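Local coordinates for protein adenylyltransferase MntA (PDB 6M6U) that neutralises its cognate toxin HepT by building a chain of three AMP units, taken from ATP, on a tyrosine of the toxin, at residues K8-K11 with L12-N16; L58-K61 with L62-A65. The protein carries 2 engineered substitutions. All blocks are in the same frame, centred on the assembly; numbering follows the deposited sequence.

In the fold
Contact 1 (8-16) and contact 2 (58-65) each take in about two turns of helices 6-16 and 52-66, which pack against each other beside the mixed sheet of the nucleotidyltransferase domain; their centres lie 10 Å apart. Apolar side chains make the joint: L13 CD2 meets L58 CD2 at 3.7 Å, and L12 CD1 reaches A65 CB at 3.6 Å. Contact 2 is the nearer to the magnesium-binding residues: from side chain to side chain, A59 is about 6 Å from D71 and Q60 about 7 Å from the engineered E39. In contact 1, the side chain of I9 stands about 9 Å from that of E41, also engineered. Contact 2 in addition faces the HepT toxin.

Contact 1 (K8-K11 with L12-N16); sequences KIIK and LLRDN
K8 accepts the amide of L12 at its carbonyl (L12 N to K8 O 3.1 Å), and the CB, CG and CD1 of L12 lie close to that same oxygen. One residue on, I9 repeats the backbone bond with L13, and the two side chains run alongside each other, with I9 CG2 at 3.9 Å from L13 CD1. I10 pairs with R14 in like manner: its CG2 branch, which the first torsion turns away from the backbone N, approaches the aliphatic R14 CG at 4.1 Å. K11 closes the row with a salt bridge on the exposed face, K11 NZ to D15 OD2 2.7 Å. The lysine chain is extended until a bend at its last torsion (chi4 48°) turns NZ onto the syn lone pair of the carboxylate. N16 folds back on L12, and N16 ND2 donates to L12 O at 2.7 Å. This part of the helix thus has a charged outer side and an apolar inner one: I9 and L13 rest on I42 of strand 40-46, I10 on L93 of strand 91-94, and L12 and L13 on helix 52-66.

Contact 2 (L58-K61 with L62-A65); sequences LAQK and LASA
CG of L58 stands opposite the backbone N (chi1 179°), which carries CD1 forward along the helix to L62. There the first torsion stands at -95°, away from the usual staggered positions, and it places L62 CD1 against both the carbonyl oxygen and the methyl of L58. The methyls L58 CD1 and L62 CD1 meet at 3.6 Å, the two side chains crossing at a slant, and L62 CD1 also lies 3.4 Å from L58 O. That oxygen accepts the amide of L62 as well (L62 N to L58 O 2.9 Å), so one leucine meets the other through both backbone and side chain.

The next turn positions are plainer. A63 N donates to A59 O at 2.7 Å, while the A63 methyl sits 3.4 Å from both A59 O and Q60 O. The Q60 chain bends at chi2, and its NE2 is hydrogen-bonded to W56 O, one turn earlier; its OE1 only brushes A63 CB, at 4.2 Å. S64 and A65 take the carbonyls of Q60 and K61 through their amides.

The helix is the connection of the beta-alpha-beta unit formed with strands 40-46 and 70-74, and A59 and L58 pack on L72 of the latter strand. Q60, A63 and S64 lie against G95, R70 and K91 of the HepT chain, consistent with the importance of this helix for toxin binding. The chemistry follows these surroundings: L58, L62 and A59 face the fold, Q60 and S64 the toxin, and A63 touches both, meeting V70 of strand 70-74 on one hand and R70 of the toxin chain on the other, while the bond to W56 restrains the Q60 amide at that interface.

Contact 1 (K8-K11 with L12-N16)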
loop_
_atom_site.group_PDB
_atom_site.type_symbol
_atom_site.label_atom_id
_atom_site.label_comp_id
_atom_site.label_asym_id
_atom_site.label_seq_id
_atom_site.Cartn_x
_atom_site.Cartn_y
_atom_site.Cartn_z
ATOM N N LYS E 8 -22.679 19.540 8.701
ATOM C CA LYS E 8 -21.328 19.968 8.368
ATOM C C LYS E 8 -20.976 19.586 6.935
ATOM O O LYS E 8 -20.348 20.369 6.214
ATOM C CB LYS E 8 -20.334 19.356 9.356
ATOM C CG LYS E 8 -19.003 20.075 9.447
ATOM C CD LYS E 8 -18.029 19.314 10.355
ATOM C CE LYS E 8 -18.576 19.156 11.768
ATOM N NZ LYS E 8 -17.559 18.589 12.700
ATOM N N ILE E 9 -21.379 18.384 6.510
ATOM C CA ILE E 9 -21.170 17.956 5.130
ATOM C C ILE E 9 -21.862 18.911 4.168
ATOM O O ILE E 9 -21.281 19.342 3.165
ATOM C CB ILE E 9 -21.673 16.514 4.936
ATOM C CG1 ILE E 9 -20.739 15.525 5.631
ATOM C CG2 ILE E 9 -21.833 16.196 3.444
ATOM C CD1 ILE E 9 -21.180 14.083 5.529
ATOM N N ILE E 10 -23.117 19.252 4.461
ATOM C CA ILE E 10 -23.894 20.094 3.558
ATOM C C ILE E 10 -23.262 21.476 3.440
ATOM O O ILE E 10 -23.073 21.999 2.334
ATOM C CB ILE E 10 -25.358 20.173 4.031
ATOM C CG1 ILE E 10 -26.017 18.798 3.895
ATOM C CG2 ILE E 10 -26.127 21.238 3.245
ATOM C CD1 ILE E 10 -27.321 18.662 4.652
ATOM N N LYS E 11 -22.909 22.081 4.576
ATOM C CA LYS E 11 -22.359 23.432 4.543
ATOM C C LYS E 11 -21.043 23.475 3.774
ATOM O O LYS E 11 -20.843 24.341 2.914
ATOM C CB LYS E 11 -22.170 23.970 5.960
ATOM C CG LYS E 11 -21.449 25.308 5.980
ATOM C CD LYS E 11 -21.448 25.961 7.350
ATOM C CE LYS E 11 -20.714 27.294 7.292
ATOM N NZ LYS E 11 -21.176 28.109 6.124
ATOM N N LEU E 12 -20.136 22.540 4.069
ATOM C CA LEU E 12 -18.832 22.526 3.407
ATOM C C LEU E 12 -18.966 22.424 1.893
ATOM O O LEU E 12 -18.281 23.138 1.153
ATOM C CB LEU E 12 -17.990 21.369 3.936
ATOM C CG LEU E 12 -17.331 21.611 5.290
ATOM C CD1 LEU E 12 -16.750 20.308 5.825
ATOM C CD2 LEU E 12 -16.242 22.666 5.150
ATOM N N LEU E 13 -19.839 21.536 1.412
ATOM C CA LEU E 13 -19.996 21.376 -0.031
ATOM C C LEU E 13 -20.709 22.576 -0.646
ATOM O O LEU E 13 -20.318 23.050 -1.718
ATOM C CB LEU E 13 -20.748 20.082 -0.343
ATOM C CG LEU E 13 -20.080 18.788 0.130
ATOM C CD1 LEU E 13 -21.004 17.599 -0.096
ATOM C CD2 LEU E 13 -18.742 18.574 -0.572
ATOM N N ARG E 14 -21.756 23.078 0.012
ATOM C CA ARG E 14 -22.427 24.274 -0.486
ATOM C C ARG E 14 -21.461 25.447 -0.578
ATOM O O ARG E 14 -21.451 26.178 -1.576
ATOM C CB ARG E 14 -23.609 24.625 0.413
ATOM C CG ARG E 14 -24.783 23.688 0.270
ATOM C CD ARG E 14 -25.978 24.429 -0.286
ATOM N NE ARG E 14 -26.688 25.174 0.746
ATOM C CZ ARG E 14 -27.440 26.244 0.510
ATOM N NH1 ARG E 14 -27.570 26.707 -0.728
ATOM N NH2 ARG E 14 -28.056 26.856 1.511
ATOM N N ASP E 15 -20.627 25.631 0.449
ATOM C CA ASP E 15 -19.673 26.731 0.460
ATOM C C ASP E 15 -18.575 26.572 -0.580
ATOM O O ASP E 15 -17.949 27.571 -0.945
ATOM C CB ASP E 15 -19.021 26.870 1.839
ATOM C CG ASP E 15 -20.006 27.269 2.923
ATOM O OD1 ASP E 15 -21.192 27.511 2.605
ATOM O OD2 ASP E 15 -19.589 27.347 4.099
ATOM N N ASN E 16 -18.316 25.352 -1.060
ATOM C CA ASN E 16 -17.164 25.103 -1.917
ATOM C C ASN E 16 -17.502 24.690 -3.344
ATOM O O ASN E 16 -16.602 24.689 -4.190
ATOM C CB ASN E 16 -16.256 24.032 -1.289
ATOM C CG ASN E 16 -15.410 24.578 -0.158
ATOM O OD1 ASN E 16 -14.306 25.071 -0.381
ATOM N ND2 ASN E 16 -15.921 24.495 1.060
#

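Contact 2 (L58-K61 with L62-A65)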
loop_
_atom_site.group_PDB
_atom_site.type_symbol
_atom_site.label_atom_id
_atom_site.label_comp_id
_atom_site.label_asym_id
_atom_site.label_seq_id
_atom_site.Cartn_x
_atom_site.Cartn_y
_atom_site.Cartn_z
ATOM N N LEU E 58 -11.166 19.015 -2.039
ATOM C CA LEU E 58 -12.362 19.225 -1.232
ATOM C C LEU E 58 -12.647 18.011 -0.356
ATOM O O LEU E 58 -13.018 18.154 0.814
ATOM C CB LEU E 58 -13.552 19.545 -2.134
ATOM C CG LEU E 58 -14.890 19.758 -1.428
ATOM C CD1 LEU E 58 -14.735 20.772 -0.310
ATOM C CD2 LEU E 58 -15.932 20.224 -2.427
ATOM N N ALA E 59 -12.460 16.806 -0.904
ATOM C CA ALA E 59 -12.662 15.593 -0.121
ATOM C C ALA E 59 -11.766 15.582 1.113
ATOM O O ALA E 59 -12.225 15.293 2.226
ATOM C CB ALA E 59 -12.402 14.360 -0.987
ATOM N N GLN E 60 -10.480 15.907 0.937
ATOM C CA GLN E 60 -9.574 15.925 2.083
ATOM C C GLN E 60 -9.943 17.029 3.063
ATOM O O GLN E 60 -9.731 16.876 4.271
ATOM C CB GLN E 60 -8.119 16.077 1.630
ATOM C CG GLN E 60 -7.700 15.156 0.491
ATOM C CD GLN E 60 -8.292 13.757 0.592
ATOM O OE1 GLN E 60 -8.270 13.134 1.650
ATOM N NE2 GLN E 60 -8.828 13.260 -0.523
ATOM N N LYS E 61 -10.512 18.138 2.577
ATOM C CA LYS E 61 -10.983 19.157 3.510
ATOM C C LYS E 61 -12.182 18.655 4.308
ATOM O O LYS E 61 -12.275 18.899 5.518
ATOM C CB LYS E 61 -11.327 20.454 2.779
ATOM C CG LYS E 61 -11.464 21.635 3.738
ATOM C CD LYS E 61 -11.997 22.895 3.067
ATOM C CE LYS E 61 -11.472 23.054 1.653
ATOM N NZ LYS E 61 -10.057 23.521 1.639
ATOM N N LEU E 62 -13.106 17.941 3.658
ATOM C CA LEU E 62 -14.161 17.270 4.410
ATOM C C LEU E 62 -13.577 16.221 5.344
ATOM O O LEU E 62 -14.000 16.099 6.500
ATOM C CB LEU E 62 -15.167 16.621 3.461
ATOM C CG LEU E 62 -16.419 17.428 3.130
ATOM C CD1 LEU E 62 -16.055 18.613 2.259
ATOM C CD2 LEU E 62 -17.463 16.553 2.458
ATOM N N ALA E 63 -12.603 15.452 4.853
ATOM C CA ALA E 63 -11.978 14.421 5.672
ATOM C C ALA E 63 -11.416 15.006 6.963
ATOM O O ALA E 63 -11.579 14.422 8.040
ATOM C CB ALA E 63 -10.883 13.714 4.871
ATOM N N SER E 64 -10.782 16.176 6.875
ATOM C CA SER E 64 -10.242 16.821 8.065
ATOM C C SER E 64 -11.351 17.344 8.971
ATOM O O SER E 64 -11.233 17.290 10.200
ATOM C CB SER E 64 -9.301 17.948 7.654
ATOM O OG SER E 64 -8.862 18.683 8.782
ATOM N N ALA E 65 -12.436 17.858 8.389
ATOM C CA ALA E 65 -13.528 18.367 9.213
ATOM C C ALA E 65 -14.271 17.241 9.915
ATOM O O ALA E 65 -14.721 17.411 11.054
ATOM C CB ALA E 65 -14.491 19.188 8.358
#